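Local coordinates for protein EccC5 (Mycobacterium xenopi RIVM700367, PDB 7B9F) that probably powers substrate translocation as the FtsK/SpoIIIE-type ATPase of a type VII (ESX-5) secretion complex in the mycobacterial inner membrane, at residues Glu150-Asp154 with Thr318-His322; Pro24-Ser28 with Gln180-Thr184; Arg104-Met108 with Glu189-Ala195; Arg171-Trp176 with Phe199-Val205. All blocks are in the same frame, centred on the assembly; numbering follows the deposited sequence.

Contact 1: Glu150-Asp154 with Thr318-His322; sequences ERQPD and TPTPH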
loop_
_atom_site.group_PDB
_atom_site.type_symbol
_atom_site.label_atom_id
_atom_site.label_comp_id
_atom_site.label_asym_id
_atom_site.label_seq_id
_atom_site.Cartn_x
_atom_site.Cartn_y
_atom_site.Cartn_z
ATOM N N GLU C 150 -12.120 -33.866 -26.767
ATOM C CA GLU C 150 -12.465 -34.748 -27.865
ATOM C C GLU C 150 -12.500 -36.191 -27.404
ATOM O O GLU C 150 -11.640 -36.637 -26.642
ATOM C CB GLU C 150 -11.482 -34.588 -29.018
ATOM C CG GLU C 150 -11.551 -33.236 -29.704
ATOM C CD GLU C 150 -12.860 -32.992 -30.447
ATOM O OE1 GLU C 150 -13.100 -31.838 -30.853
ATOM O OE2 GLU C 150 -13.622 -33.949 -30.686
ATOM N N ARG C 151 -13.494 -36.910 -27.918
ATOM C CA ARG C 151 -13.820 -38.245 -27.444
ATOM C C ARG C 151 -12.706 -39.245 -27.695
ATOM O O ARG C 151 -12.437 -40.090 -26.837
ATOM C CB ARG C 151 -15.091 -38.715 -28.137
ATOM C CG ARG C 151 -15.528 -40.102 -27.764
ATOM C CD ARG C 151 -16.988 -40.344 -28.104
ATOM N NE ARG C 151 -17.186 -41.730 -28.524
ATOM C CZ ARG C 151 -16.897 -42.188 -29.739
ATOM N NH1 ARG C 151 -16.417 -41.372 -30.667
ATOM N NH2 ARG C 151 -17.097 -43.464 -30.033
ATOM N N GLN C 152 -12.042 -39.151 -28.844
ATOM C CA GLN C 152 -11.310 -40.282 -29.401
ATOM C C GLN C 152 -10.119 -40.697 -28.531
ATOM O O GLN C 152 -9.469 -39.857 -27.902
ATOM C CB GLN C 152 -10.904 -39.964 -30.845
ATOM C CG GLN C 152 -10.199 -38.632 -31.117
ATOM C CD GLN C 152 -8.835 -38.504 -30.509
ATOM O OE1 GLN C 152 -8.109 -39.483 -30.398
ATOM N NE2 GLN C 152 -8.478 -37.297 -30.100
ATOM N N PRO C 153 -9.829 -42.011 -28.461
ATOM C CA PRO C 153 -8.840 -42.508 -27.490
ATOM C C PRO C 153 -7.389 -42.210 -27.849
ATOM O O PRO C 153 -6.551 -43.118 -27.858
ATOM C CB PRO C 153 -9.097 -44.024 -27.486
ATOM C CG PRO C 153 -10.525 -44.166 -27.867
ATOM C CD PRO C 153 -10.747 -43.082 -28.890
ATOM N N ASP C 154 -7.081 -40.948 -28.142
ATOM C CA ASP C 154 -5.720 -40.511 -28.408
ATOM C C ASP C 154 -5.673 -39.008 -28.193
ATOM O O ASP C 154 -6.702 -38.331 -28.247
ATOM C CB ASP C 154 -5.283 -40.890 -29.834
ATOM C CG ASP C 154 -3.828 -40.568 -30.122
ATOM O OD1 ASP C 154 -3.057 -40.368 -29.161
ATOM O OD2 ASP C 154 -3.457 -40.510 -31.314
ATOM N N THR C 318 -13.856 -45.175 -26.890
ATOM C CA THR C 318 -14.598 -44.474 -25.853
ATOM C C THR C 318 -16.079 -44.470 -26.208
ATOM O O THR C 318 -16.433 -44.211 -27.351
ATOM C CB THR C 318 -14.098 -43.034 -25.684
ATOM O OG1 THR C 318 -12.670 -43.029 -25.645
ATOM C CG2 THR C 318 -14.601 -42.450 -24.392
ATOM N N PRO C 319 -16.937 -44.794 -25.243
ATOM C CA PRO C 319 -18.384 -44.718 -25.482
ATOM C C PRO C 319 -18.827 -43.300 -25.813
ATOM O O PRO C 319 -18.209 -42.320 -25.394
ATOM C CB PRO C 319 -18.988 -45.206 -24.162
ATOM C CG PRO C 319 -17.936 -46.077 -23.581
ATOM C CD PRO C 319 -16.627 -45.458 -23.971
ATOM N N THR C 320 -19.895 -43.202 -26.605
ATOM C CA THR C 320 -20.218 -41.924 -27.223
ATOM C C THR C 320 -20.697 -40.834 -26.244
ATOM O O THR C 320 -19.940 -39.869 -26.100
ATOM C CB THR C 320 -21.087 -42.192 -28.474
ATOM O OG1 THR C 320 -22.307 -42.864 -28.161
ATOM C CG2 THR C 320 -20.328 -43.036 -29.479
ATOM N N PRO C 321 -21.863 -40.873 -25.507
ATOM C CA PRO C 321 -21.919 -39.988 -24.339
ATOM C C PRO C 321 -21.603 -40.691 -23.030
ATOM O O PRO C 321 -22.263 -41.661 -22.653
ATOM C CB PRO C 321 -23.349 -39.446 -24.372
ATOM C CG PRO C 321 -24.115 -40.500 -24.916
ATOM C CD PRO C 321 -23.237 -41.298 -25.828
ATOM N N HIS C 322 -20.581 -40.226 -22.332
ATOM C CA HIS C 322 -20.316 -40.719 -20.995
ATOM C C HIS C 322 -21.267 -40.046 -20.022
ATOM O O HIS C 322 -21.396 -38.823 -20.018
ATOM C CB HIS C 322 -18.870 -40.430 -20.614
ATOM C CG HIS C 322 -18.423 -41.121 -19.371
ATOM N ND1 HIS C 322 -18.261 -42.485 -19.299
ATOM C CD2 HIS C 322 -18.086 -40.636 -18.156
ATOM C CE1 HIS C 322 -17.853 -42.814 -18.087
ATOM N NE2 HIS C 322 -17.740 -41.710 -17.374
#
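Arg151 lays its side chain along the backbone of Thr318-Thr320. Its CB is directed at this loop, and CG stands anti to the backbone N (chi1 179°). That torsion sends the chain past Thr318, which points the opposite way, with Arg151 CG 3.9 Å from Thr318 CB. Arg151 CD follows and packs against the backbone, 3.6 Å from Thr320 O. The chain then bends at chi3. This turns the guanidinium back to Thr318, where Arg151 NE lies 2.8 Å and Arg151 NH2 2.9 Å from Thr318 O. Both bonds are weak, because their N-H directions are poor, and the oxygen sits obliquely to the group. The methyl CG2 of Thr320 covers one guanidinium face and lies 3.3 Å from Arg151 NH2.

A second link runs the other way. Thr318 OG1 donates to Arg151 O at 3.2 Å, tilted 28° from the carbonyl plane. Thr318 OG1 is also 3.3 Å from Pro153 CG, so the proline ring flanks it. Pro153 is the centre of an inverse gamma turn, closed by Asp154 N to Gln152 O.

The contact lies at the surface, and none of its touching residues is buried. Thr318 is the first residue modelled after a gap. Strand 322-328 begins at His322, whose backbone pairs with His249 and Gln251. The contact thus joins two surface loops, one with the gamma turn and one leading into strand 322-328, an inner parallel strand of the mixed beta-sheet. That core is consistent with the ATPase-like domain of EccC proteins.

Contact 2: Pro24-Ser28 with Gln180-Thr184; sequences PTPLS and QNMPT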
loop_
_atom_site.group_PDB
_atom_site.type_symbol
_atom_site.label_atom_id
_atom_site.label_comp_id
_atom_site.label_asym_id
_atom_site.label_seq_id
_atom_site.Cartn_x
_atom_site.Cartn_y
_atom_site.Cartn_z
ATOM N N PRO C 24 24.109 -34.365 -7.210
ATOM C CA PRO C 24 25.560 -34.367 -7.008
ATOM C C PRO C 24 25.970 -35.239 -5.835
ATOM O O PRO C 24 25.230 -35.401 -4.865
ATOM C CB PRO C 24 25.883 -32.891 -6.742
ATOM C CG PRO C 24 24.645 -32.145 -7.086
ATOM C CD PRO C 24 23.537 -33.080 -6.803
ATOM N N THR C 25 27.166 -35.793 -5.934
ATOM C CA THR C 25 27.687 -36.655 -4.883
ATOM C C THR C 25 28.153 -35.823 -3.695
ATOM O O THR C 25 28.929 -34.881 -3.873
ATOM C CB THR C 25 28.839 -37.486 -5.421
ATOM O OG1 THR C 25 28.402 -38.224 -6.568
ATOM C CG2 THR C 25 29.329 -38.442 -4.368
ATOM N N PRO C 26 27.708 -36.133 -2.482
ATOM C CA PRO C 26 28.132 -35.362 -1.313
ATOM C C PRO C 26 29.599 -35.581 -0.996
ATOM O O PRO C 26 30.224 -36.546 -1.434
ATOM C CB PRO C 26 27.250 -35.908 -0.191
ATOM C CG PRO C 26 26.102 -36.505 -0.876
ATOM C CD PRO C 26 26.628 -37.067 -2.150
ATOM N N LEU C 27 30.144 -34.659 -0.211
ATOM C CA LEU C 27 31.549 -34.720 0.146
ATOM C C LEU C 27 31.797 -35.829 1.161
ATOM O O LEU C 27 30.873 -36.425 1.715
ATOM C CB LEU C 27 32.017 -33.386 0.710
ATOM C CG LEU C 27 31.751 -32.178 -0.175
ATOM C CD1 LEU C 27 32.288 -30.940 0.496
ATOM C CD2 LEU C 27 32.385 -32.376 -1.532
ATOM N N SER C 28 33.073 -36.106 1.396
ATOM C CA SER C 28 33.495 -37.128 2.337
ATOM C C SER C 28 34.617 -36.584 3.201
ATOM O O SER C 28 35.413 -35.763 2.746
ATOM C CB SER C 28 33.957 -38.377 1.609
ATOM O OG SER C 28 33.046 -38.710 0.581
ATOM N N GLN C 180 25.243 -41.416 -7.280
ATOM C CA GLN C 180 26.137 -42.548 -7.153
ATOM C C GLN C 180 27.379 -42.153 -6.360
ATOM O O GLN C 180 27.651 -40.973 -6.130
ATOM C CB GLN C 180 26.500 -43.074 -8.535
ATOM C CG GLN C 180 27.289 -42.092 -9.369
ATOM C CD GLN C 180 27.575 -42.623 -10.756
ATOM O OE1 GLN C 180 27.224 -43.755 -11.082
ATOM N NE2 GLN C 180 28.210 -41.803 -11.583
ATOM N N ASN C 181 28.128 -43.177 -5.935
ATOM C CA ASN C 181 29.328 -43.033 -5.106
ATOM C C ASN C 181 29.027 -42.329 -3.787
ATOM O O ASN C 181 29.798 -41.490 -3.326
ATOM C CB ASN C 181 30.448 -42.310 -5.853
ATOM C CG ASN C 181 30.925 -43.076 -7.052
ATOM O OD1 ASN C 181 30.763 -42.634 -8.187
ATOM N ND2 ASN C 181 31.512 -44.241 -6.813
ATOM N N MET C 182 27.899 -42.672 -3.180
ATOM C CA MET C 182 27.587 -42.160 -1.857
ATOM C C MET C 182 28.611 -42.669 -0.852
ATOM O O MET C 182 28.855 -43.880 -0.785
ATOM C CB MET C 182 26.190 -42.593 -1.426
ATOM C CG MET C 182 25.065 -41.884 -2.134
ATOM S SD MET C 182 24.816 -40.193 -1.565
ATOM C CE MET C 182 25.073 -40.368 0.198
ATOM N N PRO C 183 29.234 -41.795 -0.073
ATOM C CA PRO C 183 30.132 -42.262 0.982
ATOM C C PRO C 183 29.349 -42.907 2.110
ATOM O O PRO C 183 28.147 -42.691 2.273
ATOM C CB PRO C 183 30.825 -40.983 1.451
ATOM C CG PRO C 183 29.879 -39.909 1.109
ATOM C CD PRO C 183 29.188 -40.330 -0.147
ATOM N N THR C 184 30.052 -43.723 2.888
ATOM C CA THR C 184 29.423 -44.374 4.023
ATOM C C THR C 184 29.055 -43.348 5.085
ATOM O O THR C 184 29.584 -42.237 5.124
ATOM C CB THR C 184 30.340 -45.432 4.624
ATOM O OG1 THR C 184 29.736 -45.958 5.811
ATOM C CG2 THR C 184 31.678 -44.828 4.978
#
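Thr25 OG1 donates to Gln180 O at 2.9 Å. The donor lies nearly along the C=O axis, with a C=O...OG1 angle of 160°. OG1 stands beside the backbone N of Thr25 (chi1 -56°), which leaves the methyl CG2 on the side of the next peptide. There Thr25 CG2 lies 3.3 Å from Asn181 O. One side chain therefore meets two successive carbonyls, one through its hydroxyl and one through its methyl. Asn181 has left-handed backbone angles, and the chain turns there.

The next step is apolar. The Met182 chain is bent at chi2 and chi3, and this curl brings its sulfur over to Pro26. Met182 SD is 3.7 Å from Pro26 CD, while the methyl CE of Met182 is 4.1 Å from Pro26 CG. The two side chains cross at a slant. Pro26 also packs on Leu188 and on Leu196 of helix 190-202. An aromatic side chain of another protein in the assembly packs on Met182.

Pro183 makes the last step. Pro183 CB is 3.3 Å from Ser28 OG, and Pro183 CG is 3.7 Å from Leu27 O. The ring thus rests on a serine side chain and a backbone carbonyl. Leu27 turns away and packs on Met103 of helix 97-132.

The touching parts run in nearly the same direction, 14° apart. They follow strands 19-22 and 174-177, which form a small parallel beta-sheet. Beyond that pairing the two chains stay side by side as irregular loops, held by one hydroxyl-to-carbonyl bond and by packing of Pro26 and Pro183.

Contact 3: Arg104-Met108 with Glu189-Ala195; sequences RAQFM and EPVTGKA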
loop_
_atom_site.group_PDB
_atom_site.type_symbol
_atom_site.label_atom_id
_atom_site.label_comp_id
_atom_site.label_asym_id
_atom_site.label_seq_id
_atom_site.Cartn_x
_atom_site.Cartn_y
_atom_site.Cartn_z
ATOM N N ARG C 104 32.570 -27.162 -0.152
ATOM C CA ARG C 104 31.179 -26.998 0.256
ATOM C C ARG C 104 30.486 -25.917 -0.561
ATOM O O ARG C 104 29.337 -26.085 -0.981
ATOM C CB ARG C 104 31.103 -26.652 1.736
ATOM C CG ARG C 104 31.293 -27.804 2.674
ATOM C CD ARG C 104 31.535 -27.263 4.060
ATOM N NE ARG C 104 31.426 -28.285 5.086
ATOM C CZ ARG C 104 31.959 -28.175 6.294
ATOM N NH1 ARG C 104 32.631 -27.086 6.624
ATOM N NH2 ARG C 104 31.814 -29.151 7.171
ATOM N N ALA C 105 31.165 -24.790 -0.775
ATOM C CA ALA C 105 30.581 -23.705 -1.556
ATOM C C ALA C 105 30.292 -24.145 -2.983
ATOM O O ALA C 105 29.235 -23.823 -3.542
ATOM C CB ALA C 105 31.512 -22.497 -1.546
ATOM N N GLN C 106 31.227 -24.877 -3.592
ATOM C CA GLN C 106 31.008 -25.370 -4.948
ATOM C C GLN C 106 29.822 -26.319 -5.005
ATOM O O GLN C 106 28.999 -26.251 -5.931
ATOM C CB GLN C 106 32.264 -26.059 -5.466
ATOM C CG GLN C 106 33.387 -25.102 -5.775
ATOM C CD GLN C 106 34.634 -25.815 -6.241
ATOM O OE1 GLN C 106 34.618 -27.021 -6.479
ATOM N NE2 GLN C 106 35.726 -25.075 -6.369
ATOM N N PHE C 107 29.712 -27.200 -4.009
ATOM C CA PHE C 107 28.569 -28.101 -3.938
ATOM C C PHE C 107 27.264 -27.327 -3.829
ATOM O O PHE C 107 26.272 -27.664 -4.486
ATOM C CB PHE C 107 28.741 -29.058 -2.762
ATOM C CG PHE C 107 27.639 -30.055 -2.632
ATOM C CD1 PHE C 107 27.712 -31.261 -3.286
ATOM C CD2 PHE C 107 26.556 -29.812 -1.812
ATOM C CE1 PHE C 107 26.705 -32.183 -3.166
ATOM C CE2 PHE C 107 25.553 -30.734 -1.685
ATOM C CZ PHE C 107 25.627 -31.919 -2.361
ATOM N N MET C 108 27.250 -26.282 -3.006
ATOM C CA MET C 108 26.015 -25.542 -2.786
ATOM C C MET C 108 25.595 -24.790 -4.040
ATOM O O MET C 108 24.401 -24.701 -4.350
ATOM C CB MET C 108 26.191 -24.591 -1.614
ATOM C CG MET C 108 26.243 -25.337 -0.317
ATOM S SD MET C 108 24.739 -26.227 0.045
ATOM C CE MET C 108 24.859 -26.255 1.818
ATOM N N GLU C 189 30.091 -36.039 5.013
ATOM C CA GLU C 189 30.238 -34.703 5.559
ATOM C C GLU C 189 28.857 -34.184 5.949
ATOM O O GLU C 189 27.884 -34.432 5.235
ATOM C CB GLU C 189 30.918 -33.804 4.522
ATOM C CG GLU C 189 31.254 -32.367 4.911
ATOM C CD GLU C 189 30.067 -31.444 4.987
ATOM O OE1 GLU C 189 29.105 -31.651 4.222
ATOM O OE2 GLU C 189 30.086 -30.519 5.820
ATOM N N PRO C 190 28.737 -33.490 7.082
ATOM C CA PRO C 190 27.396 -33.164 7.595
ATOM C C PRO C 190 26.596 -32.219 6.719
ATOM O O PRO C 190 25.424 -32.495 6.437
ATOM C CB PRO C 190 27.697 -32.542 8.962
ATOM C CG PRO C 190 28.984 -33.114 9.355
ATOM C CD PRO C 190 29.772 -33.239 8.089
ATOM N N VAL C 191 27.193 -31.112 6.278
ATOM C CA VAL C 191 26.427 -30.057 5.620
ATOM C C VAL C 191 25.917 -30.501 4.259
ATOM O O VAL C 191 24.734 -30.333 3.947
ATOM C CB VAL C 191 27.265 -28.779 5.513
ATOM C CG1 VAL C 191 26.532 -27.754 4.719
ATOM C CG2 VAL C 191 27.456 -28.247 6.870
ATOM N N THR C 192 26.794 -31.052 3.423
ATOM C CA THR C 192 26.361 -31.467 2.095
ATOM C C THR C 192 25.366 -32.611 2.171
ATOM O O THR C 192 24.409 -32.661 1.392
ATOM C CB THR C 192 27.560 -31.864 1.250
ATOM O OG1 THR C 192 28.215 -32.975 1.865
ATOM C CG2 THR C 192 28.522 -30.710 1.141
ATOM N N GLY C 193 25.565 -33.529 3.115
ATOM C CA GLY C 193 24.616 -34.615 3.283
ATOM C C GLY C 193 23.240 -34.122 3.682
ATOM O O GLY C 193 22.229 -34.543 3.117
ATOM N N LYS C 194 23.190 -33.195 4.638
ATOM C CA LYS C 194 21.908 -32.659 5.076
ATOM C C LYS C 194 21.250 -31.835 3.978
ATOM O O LYS C 194 20.029 -31.881 3.809
ATOM C CB LYS C 194 22.094 -31.817 6.334
ATOM C CG LYS C 194 20.801 -31.440 7.040
ATOM C CD LYS C 194 19.805 -32.587 7.038
ATOM C CE LYS C 194 18.574 -32.266 7.863
ATOM N NZ LYS C 194 18.906 -31.942 9.272
ATOM N N ALA C 195 22.041 -31.069 3.227
ATOM C CA ALA C 195 21.475 -30.265 2.151
ATOM C C ALA C 195 20.917 -31.141 1.043
ATOM O O ALA C 195 19.866 -30.836 0.473
ATOM C CB ALA C 195 22.522 -29.305 1.600
#
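Glu189 is the N-cap of helix 190-202, and Arg104 of helix 97-132 binds the same capping carboxylate. The two helical segments run nearly parallel, 11° apart, in a side-by-side pair. Arg104 grips side-on and places two nitrogens on one oxygen. Arg104 NE is 2.7 Å and Arg104 NH2 2.6 Å from Glu189 OE2. The oxygen lies in the guanidinium plane, but the carboxylate is turned 71° against that plane. NH2 meets the anti lone pair of OE2, while NE comes from above the carboxylate. Val191 N also donates to Glu189 OE2, at 3.0 Å. The other oxygen, Glu189 OE1, caps Thr192 N through its syn lone pair and takes the Thr192 hydroxyl, OG1, at 2.8 Å. Thr192 OG1 in turn accepts from Leu27 N.

Apolar contacts continue the interface along the helices. Thr192 CB sits over one face of the Phe107 ring, 4.0 Å from its centroid, in a CH-pi contact. Met108 bends at chi2, and its methyl CE meets Val191 CG1 at 3.7 Å and Ala195 CB at 3.8 Å.

Asp101 forms a salt bridge with Arg104 NH1, and other proteins of the assembly pack on Arg104, Met108 and Val191. The buried carboxylate thus receives the arginine, two backbone N-H groups and a hydroxyl at the positive end of a helix, which would probably keep it ionised.

Contact 4: Arg171-Trp176 with Phe199-Val205; sequences RPEVTW and FGRYQSV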
loop_
_atom_site.group_PDB
_atom_site.type_symbol
_atom_site.label_atom_id
_atom_site.label_comp_id
_atom_site.label_asym_id
_atom_site.label_seq_id
_atom_site.Cartn_x
_atom_site.Cartn_y
_atom_site.Cartn_z
ATOM N N ARG C 171 4.196 -35.026 -8.133
ATOM C CA ARG C 171 5.618 -35.161 -8.394
ATOM C C ARG C 171 5.977 -34.444 -9.694
ATOM O O ARG C 171 5.176 -34.416 -10.628
ATOM C CB ARG C 171 6.022 -36.634 -8.459
ATOM C CG ARG C 171 5.445 -37.413 -9.606
ATOM C CD ARG C 171 6.040 -38.800 -9.667
ATOM N NE ARG C 171 5.346 -39.645 -10.631
ATOM C CZ ARG C 171 5.570 -39.624 -11.939
ATOM N NH1 ARG C 171 6.475 -38.806 -12.452
ATOM N NH2 ARG C 171 4.887 -40.430 -12.738
ATOM N N PRO C 172 7.145 -33.831 -9.770
ATOM C CA PRO C 172 7.492 -33.017 -10.931
ATOM C C PRO C 172 7.875 -33.886 -12.119
ATOM O O PRO C 172 7.867 -35.108 -12.059
ATOM C CB PRO C 172 8.684 -32.207 -10.434
ATOM C CG PRO C 172 9.340 -33.109 -9.502
ATOM C CD PRO C 172 8.234 -33.829 -8.787
ATOM N N GLU C 173 8.210 -33.216 -13.217
ATOM C CA GLU C 173 8.649 -33.912 -14.412
ATOM C C GLU C 173 10.130 -34.247 -14.386
ATOM O O GLU C 173 10.558 -35.123 -15.141
ATOM C CB GLU C 173 8.340 -33.069 -15.645
ATOM C CG GLU C 173 6.863 -32.974 -16.018
ATOM C CD GLU C 173 6.293 -34.213 -16.702
ATOM O OE1 GLU C 173 5.469 -34.034 -17.622
ATOM O OE2 GLU C 173 6.639 -35.358 -16.340
ATOM N N VAL C 174 10.915 -33.588 -13.546
ATOM C CA VAL C 174 12.309 -33.967 -13.372
ATOM C C VAL C 174 12.372 -35.191 -12.472
ATOM O O VAL C 174 11.669 -35.277 -11.460
ATOM C CB VAL C 174 13.136 -32.799 -12.812
ATOM C CG1 VAL C 174 13.219 -31.699 -13.831
ATOM C CG2 VAL C 174 12.527 -32.250 -11.548
ATOM N N THR C 175 13.164 -36.169 -12.868
ATOM C CA THR C 175 13.352 -37.379 -12.084
ATOM C C THR C 175 14.736 -37.316 -11.462
ATOM O O THR C 175 15.743 -37.436 -12.163
ATOM C CB THR C 175 13.191 -38.622 -12.949
ATOM O OG1 THR C 175 13.849 -38.415 -14.203
ATOM C CG2 THR C 175 11.724 -38.894 -13.198
ATOM N N TRP C 176 14.785 -37.118 -10.153
ATOM C CA TRP C 176 16.056 -36.963 -9.461
ATOM C C TRP C 176 16.762 -38.304 -9.410
ATOM O O TRP C 176 16.366 -39.201 -8.665
ATOM C CB TRP C 176 15.835 -36.398 -8.067
ATOM C CG TRP C 176 15.233 -35.055 -8.099
ATOM C CD1 TRP C 176 14.030 -34.695 -7.592
ATOM C CD2 TRP C 176 15.799 -33.875 -8.672
ATOM N NE1 TRP C 176 13.806 -33.362 -7.810
ATOM C CE2 TRP C 176 14.881 -32.837 -8.472
ATOM C CE3 TRP C 176 16.997 -33.595 -9.332
ATOM C CZ2 TRP C 176 15.118 -31.543 -8.908
ATOM C CZ3 TRP C 176 17.228 -32.315 -9.763
ATOM C CH2 TRP C 176 16.296 -31.304 -9.551
ATOM N N PHE C 199 17.077 -31.293 -0.217
ATOM C CA PHE C 199 16.746 -31.170 -1.632
ATOM C C PHE C 199 15.889 -32.335 -2.094
ATOM O O PHE C 199 14.910 -32.148 -2.820
ATOM C CB PHE C 199 18.022 -31.091 -2.465
ATOM C CG PHE C 199 17.795 -30.682 -3.890
ATOM C CD1 PHE C 199 17.430 -31.606 -4.846
ATOM C CD2 PHE C 199 17.985 -29.378 -4.279
ATOM C CE1 PHE C 199 17.224 -31.228 -6.142
ATOM C CE2 PHE C 199 17.784 -28.997 -5.576
ATOM C CZ PHE C 199 17.406 -29.923 -6.509
ATOM N N GLY C 200 16.256 -33.550 -1.702
ATOM C CA GLY C 200 15.444 -34.695 -2.058
ATOM C C GLY C 200 14.078 -34.657 -1.414
ATOM O O GLY C 200 13.102 -35.134 -1.991
ATOM N N ARG C 201 13.991 -34.099 -0.211
ATOM C CA ARG C 201 12.720 -34.056 0.495
ATOM C C ARG C 201 11.746 -33.087 -0.163
ATOM O O ARG C 201 10.610 -33.451 -0.476
ATOM C CB ARG C 201 12.966 -33.656 1.941
ATOM C CG ARG C 201 11.757 -33.661 2.816
ATOM C CD ARG C 201 12.180 -33.329 4.224
ATOM N NE ARG C 201 11.040 -33.240 5.118
ATOM C CZ ARG C 201 10.527 -34.284 5.747
ATOM N NH1 ARG C 201 11.085 -35.475 5.589
ATOM N NH2 ARG C 201 9.483 -34.138 6.545
ATOM N N TYR C 202 12.178 -31.847 -0.386
ATOM C CA TYR C 202 11.284 -30.786 -0.842
ATOM C C TYR C 202 11.194 -30.648 -2.355
ATOM O O TYR C 202 10.119 -30.356 -2.880
ATOM C CB TYR C 202 11.690 -29.459 -0.213
ATOM C CG TYR C 202 11.443 -29.413 1.268
ATOM C CD1 TYR C 202 10.205 -29.734 1.780
ATOM C CD2 TYR C 202 12.444 -29.090 2.153
ATOM C CE1 TYR C 202 9.966 -29.689 3.128
ATOM C CE2 TYR C 202 12.214 -29.043 3.499
ATOM C CZ TYR C 202 10.978 -29.350 3.984
ATOM O OH TYR C 202 10.759 -29.310 5.335
ATOM N N GLN C 203 12.282 -30.828 -3.069
ATOM C CA GLN C 203 12.095 -30.715 -4.514
ATOM C C GLN C 203 11.535 -31.939 -5.141
ATOM O O GLN C 203 11.496 -31.969 -6.367
ATOM C CB GLN C 203 13.410 -30.349 -5.192
ATOM C CG GLN C 203 14.059 -29.122 -4.617
ATOM C CD GLN C 203 13.180 -27.900 -4.705
ATOM O OE1 GLN C 203 12.416 -27.734 -5.651
ATOM N NE2 GLN C 203 13.270 -27.043 -3.707
ATOM N N SER C 204 11.091 -32.953 -4.411
ATOM C CA SER C 204 10.505 -34.134 -5.019
ATOM C C SER C 204 9.015 -33.994 -5.275
ATOM O O SER C 204 8.411 -34.927 -5.808
ATOM C CB SER C 204 10.749 -35.359 -4.145
ATOM O OG SER C 204 10.263 -35.139 -2.836
ATOM N N VAL C 205 8.402 -32.880 -4.873
ATOM C CA VAL C 205 7.013 -32.580 -5.193
ATOM C C VAL C 205 6.898 -31.117 -5.584
ATOM O O VAL C 205 7.745 -30.289 -5.251
ATOM C CB VAL C 205 6.043 -32.878 -4.033
ATOM C CG1 VAL C 205 6.026 -34.348 -3.690
ATOM C CG2 VAL C 205 6.465 -32.115 -2.831
#
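The first torsions of Trp176 and Phe199 bring their rings together. Trp176 CG is anti to the carbonyl carbon (chi1 -62°). Phe199 CG is anti to the backbone N (chi1 -168°), which brings the ring end nearer the indole. The result is a T-shaped (edge-to-face) stack between strand 174-177 and the end of helix 190-202. Strand 174-177 pairs with strand 19-22 in a small parallel sheet, packed with helices 97-132 and 190-202 in what is probably the stalk of EccC. The edge of Phe199 points at the six-membered ring of Trp176. The ring centroids are 4.8 Å apart and the planes stand at 78°. Phe199 CE1 lies 3.5 Å from Trp176 CZ2. Val174 CG2 covers the opposite face of the indole, and Gln203 CG sits over the centre of one Phe199 face.

The indole also has a polar hold. Trp176 NE1 donates to Gln203 O at 3.1 Å in a fairly straight bond. The oxygen lies near the indole plane, but NE1 stands well above the carbonyl plane, off the lone pairs. Gln203 is the first residue past the helix, within a type I turn from Tyr202 to Val205. Its side-chain amide turns elsewhere, and NE2 donates to an acidic side chain and to the backbone of another protein chain.

Leu23 packs on both aromatic rings, and Ala118 and Leu111 of helix 97-132 pack on Trp176 and Phe199 respectively. At the other end the two backbones come close, with Arg171 CA 4.3 Å from Val205 CA. There Pro172 CD lies against the turn, 3.2 Å from Ser204 O.

From the N terminus, 24-28 opens contact 2, which closes at 180-184 and ties the loops after strands 19-22 and 174-177. Segment 104-108 opens contact 3, which closes at 189-195 and ties helix 97-132 to helix 190-202. Segment 150-154 opens contact 1, which closes only at 318-322, joins two loops of the mixed-sheet domain and encloses contact 4. Contact 4 runs from 171-176 to 199-205 and ties strand 174-177 to the end of helix 190-202. Contacts 2, 3 and 4 cross one another, and contacts 2 and 3 also cross contact 1. Contacts 2 and 3 touch, their centres about 10 Å apart. The centres of contacts 1 and 3 are about 52 Å apart.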